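Long-range contacts in carbohydrate kinase (Agrobacterium tumefaciens, PDB 2NWH), which probably transfers a phosphate group from ATP to a sugar or related substrate, as other kinases of the pfkB (ribokinase-like) family do: residues D184-N189 with A214-G219; S135-C140 with P162-A167; H240-R245 with L307-E312; Y261-A266 with L275-A280. All coordinates share one frame; numbering follows the deposited sequence.

Interaction 1 (D184-N189 with A214-G219); sequences DILFMN and AGLSGG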
loop_
_atom_site.group_PDB
_atom_site.type_symbol
_atom_site.label_atom_id
_atom_site.label_comp_id
_atom_site.label_asym_id
_atom_site.label_seq_id
_atom_site.Cartn_x
_atom_site.Cartn_y
_atom_site.Cartn_z
ATOM N N ASP A 184 5.705 -2.278 13.238
ATOM C CA ASP A 184 6.886 -1.452 13.228
ATOM C C ASP A 184 6.692 -0.152 12.466
ATOM O O ASP A 184 7.209 0.865 12.880
ATOM C CB ASP A 184 8.065 -2.242 12.664
ATOM C CG ASP A 184 8.655 -3.197 13.682
ATOM O OD1 ASP A 184 8.127 -3.270 14.816
ATOM O OD2 ASP A 184 9.676 -3.843 13.352
ATOM N N ILE A 185 5.980 -0.203 11.333
ATOM C CA ILE A 185 5.716 1.000 10.500
ATOM C C ILE A 185 4.307 0.953 9.898
ATOM O O ILE A 185 3.973 0.023 9.144
ATOM C CB ILE A 185 6.700 1.154 9.315
ATOM C CG1 ILE A 185 8.160 1.038 9.784
ATOM C CG2 ILE A 185 6.448 2.528 8.598
ATOM C CD1 ILE A 185 9.180 0.711 8.710
ATOM N N LEU A 186 3.486 1.941 10.220
ATOM C CA LEU A 186 2.152 2.058 9.632
ATOM C C LEU A 186 2.095 3.254 8.691
ATOM O O LEU A 186 2.432 4.395 9.079
ATOM C CB LEU A 186 1.086 2.230 10.709
ATOM C CG LEU A 186 -0.337 1.717 10.428
ATOM C CD1 LEU A 186 -1.208 2.134 11.580
ATOM C CD2 LEU A 186 -0.994 2.180 9.135
ATOM N N PHE A 187 1.673 2.996 7.459
ATOM C CA PHE A 187 1.597 4.061 6.442
ATOM C C PHE A 187 0.187 4.595 6.296
ATOM O O PHE A 187 -0.755 3.840 6.045
ATOM C CB PHE A 187 2.121 3.592 5.090
ATOM C CG PHE A 187 3.567 3.180 5.114
ATOM C CD1 PHE A 187 4.575 4.145 5.103
ATOM C CD2 PHE A 187 3.919 1.847 5.185
ATOM C CE1 PHE A 187 5.906 3.777 5.141
ATOM C CE2 PHE A 187 5.254 1.465 5.203
ATOM C CZ PHE A 187 6.246 2.442 5.208
ATOM N N MET A 188 0.049 5.908 6.430
ATOM C CA MET A 188 -1.260 6.506 6.358
ATOM C C MET A 188 -1.220 7.967 5.932
ATOM O O MET A 188 -0.163 8.617 5.940
ATOM C CB MET A 188 -1.967 6.368 7.712
ATOM C CG MET A 188 -1.236 7.062 8.859
ATOM S SD MET A 188 -1.952 6.570 10.428
ATOM C CE MET A 188 -0.518 6.156 11.371
ATOM N N ASN A 189 -2.388 8.474 5.565
ATOM C CA ASN A 189 -2.576 9.900 5.294
ATOM C C ASN A 189 -3.257 10.557 6.514
ATOM O O ASN A 189 -3.536 9.875 7.502
ATOM C CB ASN A 189 -3.421 10.037 4.027
ATOM C CG ASN A 189 -4.870 9.542 4.224
ATOM O OD1 ASN A 189 -5.617 9.413 3.267
ATOM N ND2 ASN A 189 -5.263 9.288 5.473
ATOM N N ALA A 214 -0.723 5.547 21.541
ATOM C CA ALA A 214 -1.680 4.565 20.994
ATOM C C ALA A 214 -0.993 3.209 20.855
ATOM O O ALA A 214 -1.649 2.199 20.578
ATOM C CB ALA A 214 -2.282 5.019 19.667
ATOM N N GLY A 215 0.331 3.184 21.038
ATOM C CA GLY A 215 1.078 1.913 21.042
ATOM C C GLY A 215 1.802 1.579 19.748
ATOM O O GLY A 215 2.401 0.504 19.631
ATOM N N LEU A 216 1.750 2.510 18.795
ATOM C CA LEU A 216 2.435 2.369 17.495
ATOM C C LEU A 216 3.834 2.944 17.606
ATOM O O LEU A 216 3.990 4.128 17.815
ATOM C CB LEU A 216 1.668 3.088 16.384
ATOM C CG LEU A 216 2.305 2.965 14.986
ATOM C CD1 LEU A 216 2.190 1.542 14.470
ATOM C CD2 LEU A 216 1.698 3.965 14.006
ATOM N N SER A 217 4.832 2.080 17.476
ATOM C CA SER A 217 6.229 2.458 17.618
ATOM C C SER A 217 6.796 3.221 16.425
ATOM O O SER A 217 7.756 3.964 16.592
ATOM C CB SER A 217 7.108 1.248 18.039
ATOM O OG SER A 217 7.036 0.158 17.127
ATOM N N GLY A 218 6.227 3.028 15.224
ATOM C CA GLY A 218 6.597 3.843 14.078
ATOM C C GLY A 218 5.592 3.943 12.944
ATOM O O GLY A 218 4.704 3.107 12.786
ATOM N N GLY A 219 5.763 4.963 12.116
ATOM C CA GLY A 219 4.881 5.175 10.989
ATOM C C GLY A 219 5.216 6.421 10.194
ATOM O O GLY A 219 6.206 7.091 10.472
#
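The parallel part of the central sheet of this ribokinase-like fold takes up its next strand where Leu186 and Gly219 form a bridge, with their CA atoms 4.4 Å apart: strand 185-189 is met by the loop 214-218 as that loop runs into strand 219-223. One hydrogen bond joins the two segments, from Leu186 N to Gly218 O over 3.1 Å, and its 149° angle at the hydrogen makes it somewhat bent. The same oxygen accepts a second, weaker approach, a CA-H...O contact in which Ile185 CA lies 3.3 Å from Gly218 O, so one carbonyl is shared by two successive residues. The glycines let the backbones come close: Gly218 CA is 3.3 Å from Asp184 O, and Gly219 CA is 3.2 Å from Leu186 O.

Side chains meet on the face that carries Leu186. The methyl Leu216 CD2 rests 3.8 Å from Leu186 CB, against the root of that side chain. From further along the strand, Met188 reaches toward Leu216 tip to tip, with Met188 CE 4.1 Å from Leu216 CD2; a bend at chi3 (132°) turns the methyl back toward the leucine. On the other face Ile185 CG2 comes within 3.9 Å of Gly219 CA.

Helix 190-197 covers the Leu186 and Met188 side through Leu196, while helix 255-266 packs against Ile185 and Phe187. Within the sheet, strand 185-189 lies between strands 163-166 and 219-223, bonding through its backbone to Ala165 and Val220.

Interaction 2 (S135-C140 with P162-A167); sequences SDFLLC and PLAAIA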
loop_
_atom_site.group_PDB
_atom_site.type_symbol
_atom_site.label_atom_id
_atom_site.label_comp_id
_atom_site.label_asym_id
_atom_site.label_seq_id
_atom_site.Cartn_x
_atom_site.Cartn_y
_atom_site.Cartn_z
ATOM N N SER A 135 10.511 -15.379 5.186
ATOM C CA SER A 135 10.632 -13.957 4.816
ATOM C C SER A 135 11.547 -13.196 5.781
ATOM O O SER A 135 11.897 -13.707 6.858
ATOM C CB SER A 135 9.251 -13.296 4.808
ATOM O OG SER A 135 8.956 -12.820 6.111
ATOM N N ASP A 136 11.915 -11.962 5.420
ATOM C CA ASP A 136 12.723 -11.090 6.293
ATOM C C ASP A 136 11.931 -9.893 6.855
ATOM O O ASP A 136 12.328 -9.277 7.845
ATOM C CB ASP A 136 13.906 -10.510 5.486
ATOM C CG ASP A 136 14.833 -11.577 4.973
ATOM O OD1 ASP A 136 15.166 -12.517 5.764
ATOM O OD2 ASP A 136 15.239 -11.491 3.791
ATOM N N PHE A 137 10.826 -9.553 6.201
ATOM C CA PHE A 137 10.017 -8.394 6.534
ATOM C C PHE A 137 8.591 -8.686 6.030
ATOM O O PHE A 137 8.426 -9.197 4.912
ATOM C CB PHE A 137 10.549 -7.167 5.768
ATOM C CG PHE A 137 10.405 -5.880 6.505
ATOM C CD1 PHE A 137 11.543 -5.184 6.951
ATOM C CD2 PHE A 137 9.138 -5.352 6.780
ATOM C CE1 PHE A 137 11.418 -3.963 7.667
ATOM C CE2 PHE A 137 8.986 -4.156 7.507
ATOM C CZ PHE A 137 10.145 -3.440 7.944
ATOM N N LEU A 138 7.590 -8.339 6.833
ATOM C CA LEU A 138 6.167 -8.541 6.493
ATOM C C LEU A 138 5.496 -7.221 6.176
ATOM O O LEU A 138 5.846 -6.162 6.770
ATOM C CB LEU A 138 5.403 -9.184 7.655
ATOM C CG LEU A 138 6.017 -10.482 8.216
ATOM C CD1 LEU A 138 5.201 -10.970 9.390
ATOM C CD2 LEU A 138 6.165 -11.567 7.138
ATOM N N LEU A 139 4.517 -7.286 5.268
ATOM C CA LEU A 139 3.702 -6.127 4.985
ATOM C C LEU A 139 2.261 -6.569 4.893
ATOM O O LEU A 139 1.947 -7.515 4.168
ATOM C CB LEU A 139 4.132 -5.451 3.663
ATOM C CG LEU A 139 3.181 -4.320 3.155
ATOM C CD1 LEU A 139 3.123 -3.117 4.146
ATOM C CD2 LEU A 139 3.608 -3.874 1.725
ATOM N N CYS A 140 1.363 -5.862 5.566
ATOM C CA CYS A 140 -0.044 -6.204 5.404
ATOM C C CYS A 140 -0.811 -4.949 5.040
ATOM O O CYS A 140 -0.263 -3.821 5.083
ATOM C CB CYS A 140 -0.593 -6.836 6.702
ATOM S SG CYS A 140 -0.657 -5.681 8.143
ATOM N N PRO A 162 9.876 -8.062 11.421
ATOM C CA PRO A 162 9.345 -6.707 11.307
ATOM C C PRO A 162 8.008 -6.716 10.574
ATOM O O PRO A 162 7.857 -7.457 9.557
ATOM C CB PRO A 162 10.420 -5.976 10.471
ATOM C CG PRO A 162 11.703 -6.724 10.830
ATOM C CD PRO A 162 11.247 -8.169 10.886
ATOM N N LEU A 163 7.050 -5.921 11.058
ATOM C CA LEU A 163 5.747 -5.818 10.372
ATOM C C LEU A 163 5.397 -4.369 10.033
ATOM O O LEU A 163 5.355 -3.518 10.929
ATOM C CB LEU A 163 4.617 -6.412 11.235
ATOM C CG LEU A 163 3.137 -6.337 10.796
ATOM C CD1 LEU A 163 2.836 -7.133 9.545
ATOM C CD2 LEU A 163 2.220 -6.830 11.945
ATOM N N ALA A 164 5.151 -4.123 8.755
ATOM C CA ALA A 164 4.580 -2.866 8.258
ATOM C C ALA A 164 3.117 -3.045 7.802
ATOM O O ALA A 164 2.666 -4.146 7.505
ATOM C CB ALA A 164 5.437 -2.326 7.073
ATOM N N ALA A 165 2.399 -1.943 7.731
ATOM C CA ALA A 165 0.977 -1.949 7.446
ATOM C C ALA A 165 0.596 -0.730 6.637
ATOM O O ALA A 165 1.115 0.372 6.851
ATOM C CB ALA A 165 0.200 -1.961 8.752
ATOM N N ILE A 166 -0.314 -0.930 5.701
ATOM C CA ILE A 166 -0.913 0.162 4.941
ATOM C C ILE A 166 -2.378 0.270 5.350
ATOM O O ILE A 166 -3.123 -0.726 5.315
ATOM C CB ILE A 166 -0.791 -0.123 3.423
ATOM C CG1 ILE A 166 0.662 -0.011 2.956
ATOM C CG2 ILE A 166 -1.619 0.845 2.554
ATOM C CD1 ILE A 166 0.804 -0.697 1.568
ATOM N N ALA A 167 -2.791 1.496 5.677
ATOM C CA ALA A 167 -4.080 1.778 6.297
ATOM C C ALA A 167 -5.291 1.650 5.362
ATOM O O ALA A 167 -6.402 1.417 5.837
ATOM C CB ALA A 167 -4.057 3.170 6.931
#
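Pro162 lays its CB over the centre of the Phe137 ring, 3.5 Å from the ring centroid and only 9° off the normal, a well-centred CH-pi contact. Ala164 CB approaches the same ring at its edge, 4.0 Å from Phe137 CE2. On the face shared by Leu138 and Cys140, Leu163 CD1 bridges the two, lying 3.8 Å from Leu138 CB and 4.0 Å from Cys140 SG. Leu163 CG stands anti to the backbone N (chi1 175°), which carries this methyl across to the neighbouring strand. Leu139 CD1 packs on Ala164 CB on the other face.

Parallel pairing holds these groups in register. Leu138 N donates to Pro162 O, Ala164 N to Leu138 O at 2.9 Å with an almost straight 177° angle, Cys140 N to Ala164 O, and Ile166 N to Cys140 O. Helix 146-158 connects the strands in a beta-alpha-beta unit and sets Leu152 against Cys140 and Leu163; beyond Leu139 lies Ala45 of helix 41-51.

Leu138, Ala164 and Cys140 each use both N-H and C=O across the contact, Phe137 and Leu139 bond outward to strand 5-9, and the side chains that meet are apolar.

Interaction 3 (H240-R245 with L307-E312); sequences HPPLIR and LVPQAE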
loop_
_atom_site.group_PDB
_atom_site.type_symbol
_atom_site.label_atom_id
_atom_site.label_comp_id
_atom_site.label_asym_id
_atom_site.label_seq_id
_atom_site.Cartn_x
_atom_site.Cartn_y
_atom_site.Cartn_z
ATOM N N HIS A 240 10.627 19.455 4.415
ATOM C CA HIS A 240 10.533 20.893 4.156
ATOM C C HIS A 240 9.590 21.216 2.980
ATOM O O HIS A 240 9.359 20.354 2.117
ATOM C CB HIS A 240 11.928 21.505 3.905
ATOM C CG HIS A 240 12.855 21.412 5.080
ATOM N ND1 HIS A 240 14.201 21.702 4.990
ATOM C CD2 HIS A 240 12.635 21.047 6.369
ATOM C CE1 HIS A 240 14.767 21.532 6.173
ATOM N NE2 HIS A 240 13.839 21.129 7.025
ATOM N N PRO A 241 9.018 22.446 2.960
ATOM C CA PRO A 241 8.312 22.888 1.751
ATOM C C PRO A 241 9.312 22.965 0.586
ATOM O O PRO A 241 10.482 23.318 0.820
ATOM C CB PRO A 241 7.800 24.292 2.120
ATOM C CG PRO A 241 7.886 24.393 3.616
ATOM C CD PRO A 241 8.978 23.457 4.040
ATOM N N PRO A 242 8.875 22.622 -0.650
ATOM C CA PRO A 242 9.770 22.680 -1.817
ATOM C C PRO A 242 10.293 24.088 -2.090
ATOM O O PRO A 242 9.536 25.048 -1.976
ATOM C CB PRO A 242 8.872 22.250 -2.988
ATOM C CG PRO A 242 7.470 22.437 -2.503
ATOM C CD PRO A 242 7.525 22.151 -1.023
ATOM N N LEU A 243 11.571 24.187 -2.454
ATOM C CA LEU A 243 12.131 25.411 -3.042
ATOM C C LEU A 243 11.595 25.534 -4.475
ATOM O O LEU A 243 10.789 24.702 -4.905
ATOM C CB LEU A 243 13.669 25.380 -3.010
ATOM C CG LEU A 243 14.408 25.159 -1.669
ATOM C CD1 LEU A 243 15.928 25.204 -1.869
ATOM C CD2 LEU A 243 13.991 26.158 -0.567
ATOM N N ILE A 244 12.022 26.563 -5.204
ATOM C CA ILE A 244 11.526 26.797 -6.569
ATOM C C ILE A 244 11.822 25.630 -7.528
ATOM O O ILE A 244 10.959 25.223 -8.311
ATOM C CB ILE A 244 12.050 28.144 -7.151
ATOM C CG1 ILE A 244 11.309 29.316 -6.487
ATOM C CG2 ILE A 244 11.917 28.167 -8.682
ATOM C CD1 ILE A 244 11.950 30.697 -6.687
ATOM N N ARG A 245 13.038 25.097 -7.432
ATOM C CA ARG A 245 13.531 24.057 -8.330
ATOM C C ARG A 245 12.993 22.669 -7.969
ATOM O O ARG A 245 13.068 21.739 -8.779
ATOM C CB ARG A 245 15.067 24.032 -8.311
ATOM C CG ARG A 245 15.692 23.728 -6.919
ATOM C CD ARG A 245 17.186 23.376 -6.999
ATOM N NE ARG A 245 17.463 22.271 -7.922
ATOM C CZ ARG A 245 17.482 20.980 -7.580
ATOM N NH1 ARG A 245 17.241 20.595 -6.323
ATOM N NH2 ARG A 245 17.742 20.063 -8.509
ATOM N N LEU A 307 15.760 16.224 -6.406
ATOM C CA LEU A 307 14.689 17.215 -6.534
ATOM C C LEU A 307 13.771 17.229 -5.318
ATOM O O LEU A 307 12.907 18.120 -5.173
ATOM C CB LEU A 307 13.885 16.939 -7.805
ATOM C CG LEU A 307 14.603 16.993 -9.157
ATOM C CD1 LEU A 307 15.211 18.350 -9.407
ATOM C CD2 LEU A 307 15.657 15.890 -9.310
ATOM N N VAL A 308 13.961 16.239 -4.447
ATOM C CA VAL A 308 13.171 16.102 -3.226
ATOM C C VAL A 308 13.651 17.083 -2.165
ATOM O O VAL A 308 14.845 17.176 -1.901
ATOM C CB VAL A 308 13.180 14.633 -2.687
ATOM C CG1 VAL A 308 12.457 14.516 -1.347
ATOM C CG2 VAL A 308 12.512 13.741 -3.691
ATOM N N PRO A 309 12.711 17.822 -1.560
ATOM C CA PRO A 309 13.122 18.721 -0.477
ATOM C C PRO A 309 13.928 18.012 0.610
ATOM O O PRO A 309 13.786 16.805 0.807
ATOM C CB PRO A 309 11.787 19.223 0.089
ATOM C CG PRO A 309 10.811 19.096 -1.064
ATOM C CD PRO A 309 11.266 17.901 -1.858
ATOM N N GLN A 310 14.762 18.763 1.321
ATOM C CA GLN A 310 15.450 18.208 2.504
ATOM C C GLN A 310 14.507 17.778 3.643
ATOM O O GLN A 310 13.384 18.294 3.757
ATOM C CB GLN A 310 16.518 19.167 3.013
ATOM C CG GLN A 310 17.868 18.964 2.334
ATOM C CD GLN A 310 18.292 17.490 2.300
ATOM O OE1 GLN A 310 18.034 16.720 3.243
ATOM N NE2 GLN A 310 18.942 17.093 1.203
ATOM N N ALA A 311 14.960 16.816 4.454
ATOM C CA ALA A 311 14.204 16.343 5.605
ATOM C C ALA A 311 14.877 16.859 6.865
ATOM O O ALA A 311 16.088 17.097 6.870
ATOM C CB ALA A 311 14.107 14.796 5.630
ATOM N N GLU A 312 14.081 17.067 7.907
ATOM C CA GLU A 312 14.575 17.621 9.169
ATOM C C GLU A 312 14.231 16.680 10.323
ATOM O O GLU A 312 13.054 16.446 10.581
ATOM C CB GLU A 312 13.948 19.012 9.406
ATOM C CG GLU A 312 14.295 19.669 10.764
ATOM C CD GLU A 312 13.886 21.153 10.868
ATOM O OE1 GLU A 312 12.702 21.503 10.632
ATOM O OE2 GLU A 312 14.760 21.972 11.225
#
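His240 and Gln310 join the two segments, which run roughly antiparallel, their end-to-end directions 160° apart, through a hydrogen bond from His240 N to Gln310 O of 3.1 Å that is nearly straight at 171°. That carbonyl oxygen also lies over one face of the imidazole, 3.4 Å above its plane and offset toward the rim. With CG anti to the carbonyl carbon, the ring folds back beside its own backbone N and therefore above the same oxygen. Its far end meets the methylene Glu312 CB, 3.2 Å from His240 NE2; the carboxylate, its plane turned 82° from that of the ring, is not bonded to it.

Farther along, Pro309 CB is 3.4 Å from His240 O and Pro309 CG 3.8 Å from Pro242 CA, so this ring fits against the His240-Pro242 backbone. At the other end, in one of two modelled conformers of Leu307, its side chain crosses that of Arg245 at about a right angle; Arg245 NH1 is bonded to Gly306 O.

The contact lies at the sheet margin, where strands 236-239 and 311-313 pair through Ile238 and Glu312. Helix 271-286 lies alongside, its Arg276 binding the carbonyls of Val308 and Pro309.

Interaction 4 (Y261-A266 with L275-A280); sequences YLAAIA and LRQGAA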
loop_
_atom_site.group_PDB
_atom_site.type_symbol
_atom_site.label_atom_id
_atom_site.label_comp_id
_atom_site.label_asym_id
_atom_site.label_seq_id
_atom_site.Cartn_x
_atom_site.Cartn_y
_atom_site.Cartn_z
ATOM N N TYR A 261 9.720 4.254 1.262
ATOM C CA TYR A 261 10.117 4.354 2.673
ATOM C C TYR A 261 10.538 3.003 3.239
ATOM O O TYR A 261 11.614 2.874 3.832
ATOM C CB TYR A 261 8.969 4.952 3.487
ATOM C CG TYR A 261 9.340 5.263 4.908
ATOM C CD1 TYR A 261 9.808 6.533 5.253
ATOM C CD2 TYR A 261 9.251 4.277 5.918
ATOM C CE1 TYR A 261 10.156 6.839 6.564
ATOM C CE2 TYR A 261 9.602 4.581 7.250
ATOM C CZ TYR A 261 10.061 5.863 7.552
ATOM O OH TYR A 261 10.408 6.210 8.848
ATOM N N LEU A 262 9.709 1.978 3.045
ATOM C CA LEU A 262 9.988 0.651 3.552
ATOM C C LEU A 262 11.233 0.106 2.890
ATOM O O LEU A 262 12.057 -0.489 3.558
ATOM C CB LEU A 262 8.767 -0.248 3.328
ATOM C CG LEU A 262 8.834 -1.665 3.851
ATOM C CD1 LEU A 262 8.969 -1.549 5.354
ATOM C CD2 LEU A 262 7.550 -2.358 3.472
ATOM N N ALA A 263 11.419 0.358 1.582
ATOM C CA ALA A 263 12.657 -0.064 0.924
ATOM C C ALA A 263 13.864 0.544 1.594
ATOM O O ALA A 263 14.871 -0.146 1.799
ATOM C CB ALA A 263 12.665 0.250 -0.542
ATOM N N ALA A 264 13.790 1.837 1.928
ATOM C CA ALA A 264 14.896 2.502 2.632
ATOM C C ALA A 264 15.185 1.913 4.024
ATOM O O ALA A 264 16.344 1.692 4.357
ATOM C CB ALA A 264 14.696 3.987 2.703
ATOM N N ILE A 265 14.147 1.682 4.821
ATOM C CA ILE A 265 14.313 1.095 6.169
ATOM C C ILE A 265 14.907 -0.323 6.089
ATOM O O ILE A 265 15.780 -0.688 6.869
ATOM C CB ILE A 265 12.974 1.083 6.978
ATOM C CG1 ILE A 265 12.451 2.514 7.250
ATOM C CG2 ILE A 265 13.118 0.263 8.306
ATOM C CD1 ILE A 265 13.391 3.466 8.080
ATOM N N ALA A 266 14.433 -1.101 5.128
ATOM C CA ALA A 266 14.832 -2.502 4.982
ATOM C C ALA A 266 16.295 -2.581 4.567
ATOM O O ALA A 266 17.004 -3.522 4.916
ATOM C CB ALA A 266 13.944 -3.192 3.979
ATOM N N LEU A 275 12.450 8.907 4.583
ATOM C CA LEU A 275 11.466 9.922 4.264
ATOM C C LEU A 275 11.676 10.464 2.846
ATOM O O LEU A 275 10.724 10.556 2.050
ATOM C CB LEU A 275 11.643 11.096 5.220
ATOM C CG LEU A 275 10.387 11.746 5.790
ATOM C CD1 LEU A 275 10.771 12.874 6.781
ATOM C CD2 LEU A 275 9.568 12.271 4.670
ATOM N N ARG A 276 12.918 10.855 2.555
ATOM C CA ARG A 276 13.236 11.403 1.223
ATOM C C ARG A 276 13.099 10.370 0.105
ATOM O O ARG A 276 12.728 10.748 -1.013
ATOM C CB ARG A 276 14.611 12.053 1.210
ATOM C CG ARG A 276 14.637 13.330 2.079
ATOM C CD ARG A 276 15.927 14.107 1.896
ATOM N NE ARG A 276 15.958 14.755 0.586
ATOM C CZ ARG A 276 16.826 14.457 -0.378
ATOM N NH1 ARG A 276 17.727 13.506 -0.191
ATOM N NH2 ARG A 276 16.795 15.129 -1.526
ATOM N N GLN A 277 13.419 9.100 0.382
ATOM C CA GLN A 277 13.245 8.063 -0.652
ATOM C C GLN A 277 11.774 7.819 -0.960
ATOM O O GLN A 277 11.393 7.651 -2.144
ATOM C CB GLN A 277 13.931 6.726 -0.303
ATOM C CG GLN A 277 13.688 5.674 -1.409
ATOM C CD GLN A 277 14.541 4.428 -1.298
ATOM O OE1 GLN A 277 15.779 4.483 -1.367
ATOM N NE2 GLN A 277 13.889 3.298 -1.130
ATOM N N GLY A 278 10.949 7.787 0.093
ATOM C CA GLY A 278 9.511 7.601 -0.059
ATOM C C GLY A 278 8.915 8.760 -0.849
ATOM O O GLY A 278 8.092 8.565 -1.762
ATOM N N ALA A 279 9.324 9.979 -0.513
ATOM C CA ALA A 279 8.918 11.149 -1.269
ATOM C C ALA A 279 9.319 11.065 -2.724
ATOM O O ALA A 279 8.507 11.418 -3.573
ATOM C CB ALA A 279 9.463 12.433 -0.667
ATOM N N ALA A 280 10.558 10.622 -2.999
ATOM C CA ALA A 280 11.032 10.488 -4.403
ATOM C C ALA A 280 10.127 9.512 -5.163
ATOM O O ALA A 280 9.687 9.760 -6.313
ATOM C CB ALA A 280 12.460 9.994 -4.412
#
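Tyr261 brings CD1 of its ring up to the backbone of Leu275, 3.6 Å from Leu275 N and 3.9 Å from Leu275 CA. This is a pair of consecutive helices, 255-266 and 271-286, joined by a short connection within the ribokinase-like fold. The short segments run at 145° to one another, and their axes approach to 7.8 Å, a close spacing for two helices. Gly278 permits it: its CA is 4.3 Å from that of Tyr261, and Tyr261 N lies 3.6 Å from Gly278 CA, so one backbone rests directly on the other where glycine has no side chain.

The tyrosine ring also meets Ile271 and Ala274 of the second helix and Ile185 of strand 185-189. Beyond the crossing, Gln277 reaches back over Ala263 and Ala264 in one of its two modelled conformers, so the amide position is tentative. Its chain is extended (chi1 179°), which carries the amide across to the first helix. There the nitrogen makes a weak hydrogen bond to Gly260 O and touches the alanines by van der Waals contact, with Gln277 NE2 3.3 Å from Ala263 CB. Gln277 NE2 and Ala264 N, 3.4 Å apart, are two donors and are not bonded.

In the fold
Interactions 1 and 2 are successive pairings in one sheet, their centres 11 Å apart, and they are joined by backbone bonds such as Phe187 N to Ala165 O at 2.8 Å. Interaction 4 packs on the face of the sheet that carries Phe187, Ile185 and Phe137: Phe187 CE1 is 3.5 Å from Tyr261 CD2, and Phe137 CE2 is 3.4 Å from Leu262 CD1. Interaction 3 lies farther out, its nearest atoms about 12 Å from those of interaction 1, yet its chain loop encloses interaction 4. Arg276 ties those two together, with Arg276 NH2 2.9 Å from Val308 O. The bound sodium ion, held by Asp249 and Thr251, lies about 11 Å from the Pro242 side chain and about 12 Å from Gly278.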